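Putative metal-dependent isothiocyanate hydrolase SaxA (Pectobacterium carotovorum, PDB 6BRM) probably hydrolyses isothiocyanates, using a pair of zinc ions held in a fold of the metallo-beta-lactamase superfamily. Local coordinates at residues Asp71-Glu75 against Ala76-Ala80; Thr165-Val168 against Lys169-Lys173. All coordinates share one frame; numbering follows the deposited sequence.

Interaction 1 of 2, residues Asp71-Glu75 against Ala76-Ala80. With ZN (zinc ion), chain M.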
loop_
_atom_site.group_PDB
_atom_site.type_symbol
_atom_site.label_atom_id
_atom_site.label_comp_id
_atom_site.label_asym_id
_atom_site.label_seq_id
_atom_site.Cartn_x
_atom_site.Cartn_y
_atom_site.Cartn_z
ATOM N N ASP B 71 3.908 -4.508 -22.079
ATOM C CA ASP B 71 5.037 -3.559 -22.191
ATOM C C ASP B 71 6.220 -3.832 -21.232
ATOM O O ASP B 71 7.168 -3.042 -21.184
ATOM C CB ASP B 71 4.548 -2.103 -22.026
ATOM C CG ASP B 71 3.920 -1.844 -20.667
ATOM O OD1 ASP B 71 2.999 -2.607 -20.307
ATOM O OD2 ASP B 71 4.327 -0.892 -19.960
ATOM N N HIS B 72 6.146 -4.913 -20.450
ATOM C CA HIS B 72 7.262 -5.403 -19.629
ATOM C C HIS B 72 7.668 -6.861 -19.907
ATOM O O HIS B 72 8.660 -7.332 -19.357
ATOM C CB HIS B 72 6.885 -5.274 -18.150
ATOM C CG HIS B 72 6.507 -3.887 -17.747
ATOM N ND1 HIS B 72 7.374 -3.041 -17.094
ATOM C CD2 HIS B 72 5.358 -3.190 -17.920
ATOM C CE1 HIS B 72 6.777 -1.883 -16.877
ATOM N NE2 HIS B 72 5.551 -1.948 -17.368
ATOM N N TRP B 73 6.916 -7.559 -20.759
ATOM C CA TRP B 73 7.073 -8.997 -20.987
ATOM C C TRP B 73 6.138 -9.391 -22.137
ATOM O O TRP B 73 5.021 -9.876 -21.911
ATOM C CB TRP B 73 6.745 -9.782 -19.707
ATOM C CG TRP B 73 6.888 -11.277 -19.802
ATOM C CD1 TRP B 73 5.901 -12.205 -19.632
ATOM C CD2 TRP B 73 8.087 -12.013 -20.072
ATOM N NE1 TRP B 73 6.409 -13.470 -19.783
ATOM C CE2 TRP B 73 7.749 -13.383 -20.051
ATOM C CE3 TRP B 73 9.416 -11.647 -20.331
ATOM C CZ2 TRP B 73 8.692 -14.393 -20.279
ATOM C CZ3 TRP B 73 10.358 -12.652 -20.560
ATOM C CH2 TRP B 73 9.988 -14.007 -20.531
ATOM N N ASP B 74 6.597 -9.148 -23.366
ATOM C CA ASP B 74 5.797 -9.398 -24.581
ATOM C C ASP B 74 6.057 -10.778 -25.172
ATOM O O ASP B 74 6.970 -11.484 -24.738
ATOM C CB ASP B 74 6.017 -8.297 -25.640
ATOM C CG ASP B 74 7.462 -8.197 -26.135
ATOM O OD1 ASP B 74 8.327 -9.012 -25.750
ATOM O OD2 ASP B 74 7.736 -7.272 -26.921
ATOM N N GLU B 75 5.248 -11.148 -26.165
ATOM C CA GLU B 75 5.377 -12.438 -26.861
ATOM C C GLU B 75 6.760 -12.608 -27.506
ATOM O O GLU B 75 7.320 -13.700 -27.472
ATOM C CB GLU B 75 4.267 -12.601 -27.917
ATOM C CG GLU B 75 4.061 -14.026 -28.436
ATOM C CD GLU B 75 3.365 -14.953 -27.442
ATOM O OE1 GLU B 75 2.347 -14.543 -26.832
ATOM O OE2 GLU B 75 3.823 -16.108 -27.283
ATOM N N ALA B 76 7.307 -11.530 -28.073
ATOM C CA ALA B 76 8.660 -11.546 -28.659
ATOM C C ALA B 76 9.743 -11.973 -27.660
ATOM O O ALA B 76 10.626 -12.763 -27.997
ATOM C CB ALA B 76 9.002 -10.181 -29.240
ATOM N N ALA B 77 9.662 -11.442 -26.441
ATOM C CA ALA B 77 10.566 -11.818 -25.350
ATOM C C ALA B 77 10.305 -13.241 -24.848
ATOM O O ALA B 77 11.245 -13.956 -24.496
ATOM C CB ALA B 77 10.451 -10.826 -24.201
ATOM N N GLN B 78 9.033 -13.644 -24.812
ATOM C CA GLN B 78 8.652 -15.016 -24.432
ATOM C C GLN B 78 9.192 -16.077 -25.401
ATOM O O GLN B 78 9.405 -17.226 -25.006
ATOM C CB GLN B 78 7.125 -15.142 -24.313
ATOM C CG GLN B 78 6.536 -14.363 -23.145
ATOM C CD GLN B 78 5.051 -14.089 -23.294
ATOM O OE1 GLN B 78 4.318 -14.879 -23.889
ATOM N NE2 GLN B 78 4.598 -12.965 -22.748
ATOM N N GLN B 79 9.400 -15.690 -26.660
ATOM C CA GLN B 79 10.049 -16.545 -27.653
ATOM C C GLN B 79 11.572 -16.421 -27.581
ATOM O O GLN B 79 12.275 -17.431 -27.492
ATOM C CB GLN B 79 9.576 -16.182 -29.066
ATOM C CG GLN B 79 8.079 -16.352 -29.301
ATOM C CD GLN B 79 7.627 -15.806 -30.644
ATOM O OE1 GLN B 79 6.724 -14.971 -30.717
ATOM N NE2 GLN B 79 8.260 -16.274 -31.718
ATOM N N ALA B 80 12.068 -15.183 -27.607
ATOM C CA ALA B 80 13.509 -14.900 -27.763
ATOM C C ALA B 80 14.388 -15.265 -26.557
ATOM O O ALA B 80 15.534 -15.687 -26.739
ATOM C CB ALA B 80 13.717 -13.436 -28.127
HETATM ZN ZN ZN M . 4.054 -0.409 -17.821
HETATM O O HOH W 1 2.357 -1.795 -18.083
HETATM O O HOH W 2 2.468 1.101 -18.041
#

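Interaction 2 of 2, residues Thr165-Val168 against Lys169-Lys173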
loop_
_atom_site.group_PDB
_atom_site.type_symbol
_atom_site.label_atom_id
_atom_site.label_comp_id
_atom_site.label_asym_id
_atom_site.label_seq_id
_atom_site.Cartn_x
_atom_site.Cartn_y
_atom_site.Cartn_z
ATOM N N THR B 165 4.022 1.994 -10.458
ATOM C CA THR B 165 3.223 2.453 -9.322
ATOM C C THR B 165 2.979 3.958 -9.443
ATOM O O THR B 165 3.825 4.665 -9.975
ATOM C CB THR B 165 3.919 2.143 -7.969
ATOM O OG1 THR B 165 3.116 2.631 -6.884
ATOM C CG2 THR B 165 5.318 2.767 -7.876
ATOM N N VAL B 166 1.822 4.432 -8.974
ATOM C CA VAL B 166 1.617 5.866 -8.722
ATOM C C VAL B 166 2.057 6.166 -7.284
ATOM O O VAL B 166 2.481 5.258 -6.551
ATOM C CB VAL B 166 0.152 6.332 -8.973
ATOM C CG1 VAL B 166 -0.332 5.879 -10.344
ATOM C CG2 VAL B 166 -0.806 5.867 -7.874
ATOM N N TRP B 167 1.968 7.433 -6.886
ATOM C CA TRP B 167 2.340 7.836 -5.530
ATOM C C TRP B 167 1.368 7.259 -4.487
ATOM O O TRP B 167 0.216 7.693 -4.384
ATOM C CB TRP B 167 2.409 9.363 -5.411
ATOM C CG TRP B 167 3.038 9.836 -4.136
ATOM C CD1 TRP B 167 2.473 9.840 -2.891
ATOM C CD2 TRP B 167 4.351 10.388 -3.980
ATOM N NE1 TRP B 167 3.356 10.352 -1.971
ATOM C CE2 TRP B 167 4.517 10.695 -2.611
ATOM C CE3 TRP B 167 5.407 10.647 -4.863
ATOM C CZ2 TRP B 167 5.692 11.258 -2.103
ATOM C CZ3 TRP B 167 6.578 11.197 -4.358
ATOM C CH2 TRP B 167 6.711 11.499 -2.987
ATOM N N VAL B 168 1.854 6.268 -3.737
ATOM C CA VAL B 168 1.188 5.770 -2.523
ATOM C C VAL B 168 2.214 5.745 -1.389
ATOM O O VAL B 168 3.405 5.913 -1.644
ATOM C CB VAL B 168 0.542 4.386 -2.744
ATOM C CG1 VAL B 168 -0.703 4.532 -3.595
ATOM C CG2 VAL B 168 1.506 3.395 -3.394
ATOM N N LYS B 169 1.771 5.552 -0.147
ATOM C CA LYS B 169 2.700 5.626 1.005
ATOM C C LYS B 169 3.700 4.456 1.094
ATOM O O LYS B 169 4.793 4.646 1.627
ATOM C CB LYS B 169 1.961 5.861 2.344
ATOM C CG LYS B 169 1.963 4.721 3.361
ATOM C CD LYS B 169 1.193 5.129 4.606
ATOM C CE LYS B 169 1.283 4.078 5.696
ATOM N NZ LYS B 169 0.738 2.759 5.287
ATOM N N PRO B 170 3.345 3.256 0.581
ATOM C CA PRO B 170 4.372 2.207 0.469
ATOM C C PRO B 170 5.595 2.597 -0.375
ATOM O O PRO B 170 6.692 2.066 -0.154
ATOM C CB PRO B 170 3.612 1.051 -0.183
ATOM C CG PRO B 170 2.225 1.220 0.315
ATOM C CD PRO B 170 2.006 2.708 0.294
ATOM N N TYR B 171 5.400 3.503 -1.333
ATOM C CA TYR B 171 6.510 4.088 -2.074
ATOM C C TYR B 171 7.314 5.062 -1.199
ATOM O O TYR B 171 8.541 5.044 -1.225
ATOM C CB TYR B 171 6.007 4.785 -3.349
ATOM C CG TYR B 171 7.090 5.544 -4.059
ATOM C CD1 TYR B 171 8.036 4.874 -4.826
ATOM C CD2 TYR B 171 7.199 6.925 -3.931
ATOM C CE1 TYR B 171 9.052 5.559 -5.467
ATOM C CE2 TYR B 171 8.211 7.622 -4.567
ATOM C CZ TYR B 171 9.135 6.932 -5.334
ATOM O OH TYR B 171 10.148 7.583 -5.974
ATOM N N VAL B 172 6.622 5.907 -0.439
ATOM C CA VAL B 172 7.273 6.880 0.456
ATOM C C VAL B 172 8.069 6.185 1.561
ATOM O O VAL B 172 9.211 6.563 1.828
ATOM C CB VAL B 172 6.253 7.865 1.086
ATOM C CG1 VAL B 172 6.935 8.815 2.075
ATOM C CG2 VAL B 172 5.545 8.657 -0.004
ATOM N N LYS B 173 7.467 5.181 2.197
ATOM C CA LYS B 173 8.152 4.387 3.232
ATOM C C LYS B 173 9.391 3.637 2.728
ATOM O O LYS B 173 10.320 3.395 3.499
ATOM C CB LYS B 173 7.188 3.389 3.884
ATOM C CG LYS B 173 6.153 4.039 4.789
ATOM C CD LYS B 173 5.139 3.031 5.307
ATOM C CE LYS B 173 5.727 2.086 6.345
ATOM N NZ LYS B 173 4.711 1.118 6.846
#

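Interaction 1 of 2, residues Asp71-Glu75 against Ala76-Ala80
D74 closes the open N-terminal turn of helix 75-80 through its carboxylate: OD1 of D74 accepts the backbone N of A77 at 2.9 Å, met from above the carboxylate plane. With chi1 at 62°, its CG is held between the backbone N and the carbonyl carbon, which folds the acid back over the turn it caps. OD1 also receives the backbone N of L26, while OD2 is held by A27 N and W32 NE1, so this buried carboxylate is gripped on both oxygens and its rotation is fixed. Backbone bonds continue the turn, from Q78 N to D74 O at 3.0 Å and from Q79 N to E75 O.

Contacts of W73 combine packing with one weak polar bond. CG of Q78 lies over one face of its indole, 3.5 Å from CE2 of W73, and A77 CB approaches CZ3 of W73 at 4.1 Å. Q78 extends beyond CG, bringing NE2 over the same ring and into a weak 3.2 Å bond to O of W73.

One residue ahead of this N-cap ends the HxHxDH zinc-binding motif of the metallo-beta-lactamase superfamily, with D71 and H72 its last two residues.

Metal coordination falls to D71 OD2 and H72 NE2, each 2.2 Å from zinc. Two waters, D164 and H221 complete the site; one water donates to D71 OD1, and H72 ND1 is hydrogen-bonded to D23, a second-shell carboxylate that orients the imidazole.

Interaction 2 of 2, residues Thr165-Val168 against Lys169-Lys173
W167 and Y171 meet in a T-shaped stack near the start of helix 169-178. The tyrosine turns its edge to a face of the indole, with CE2 of Y171 3.9 Å from CZ3 of W167 and the planes at 63°. The ring centroids are 5.5 Å apart. CG of W167 stands anti to its own backbone N (chi1 -169°), carrying the indole alongside the first helical turn, where its broad surface receives two bumps: the edge of Y171 and, from one residue further on, the CG2 methyl of V172, which lies against CZ2 and NE1 of W167.

On another side of the turn, CD of P170 fits against the branch of V168, 3.8 Å from both CB and CG2 of V168. V168 is the N-cap residue, and its carbonyl O receives two weak bonds, from the backbone N of Y171 and of V172, as the helix begins.

K169 reaches out to D125 and G126 of the second subunit, and W167 NE1 donates to Y134 O of that subunit, whose Y134 also packs on V172. Within the chain, the W167 indole lies against D204, R207 and T208 of helix 203-211, while Y171 touches T208 and packs on V183 and L185 of strand 182-186.

Interaction 1 comes first in the sequence and is complete before interaction 2 starts; their centres, about 28 Å apart, flank the middle of the chain, and their nearest atoms are about 8 Å apart. Each is the entry to a helix from a loop that follows a strand, 62-64 in one seven-stranded sheet and 159-163 in the other. The dinuclear zinc site links them: residues 71-75 supply two ligands, and D164, which bridges both metals, directly precedes residues 165-168. The first loop leads from the metal centre into a helix start that the other subunit does not touch, whereas the second leads into one that packs against the second subunit.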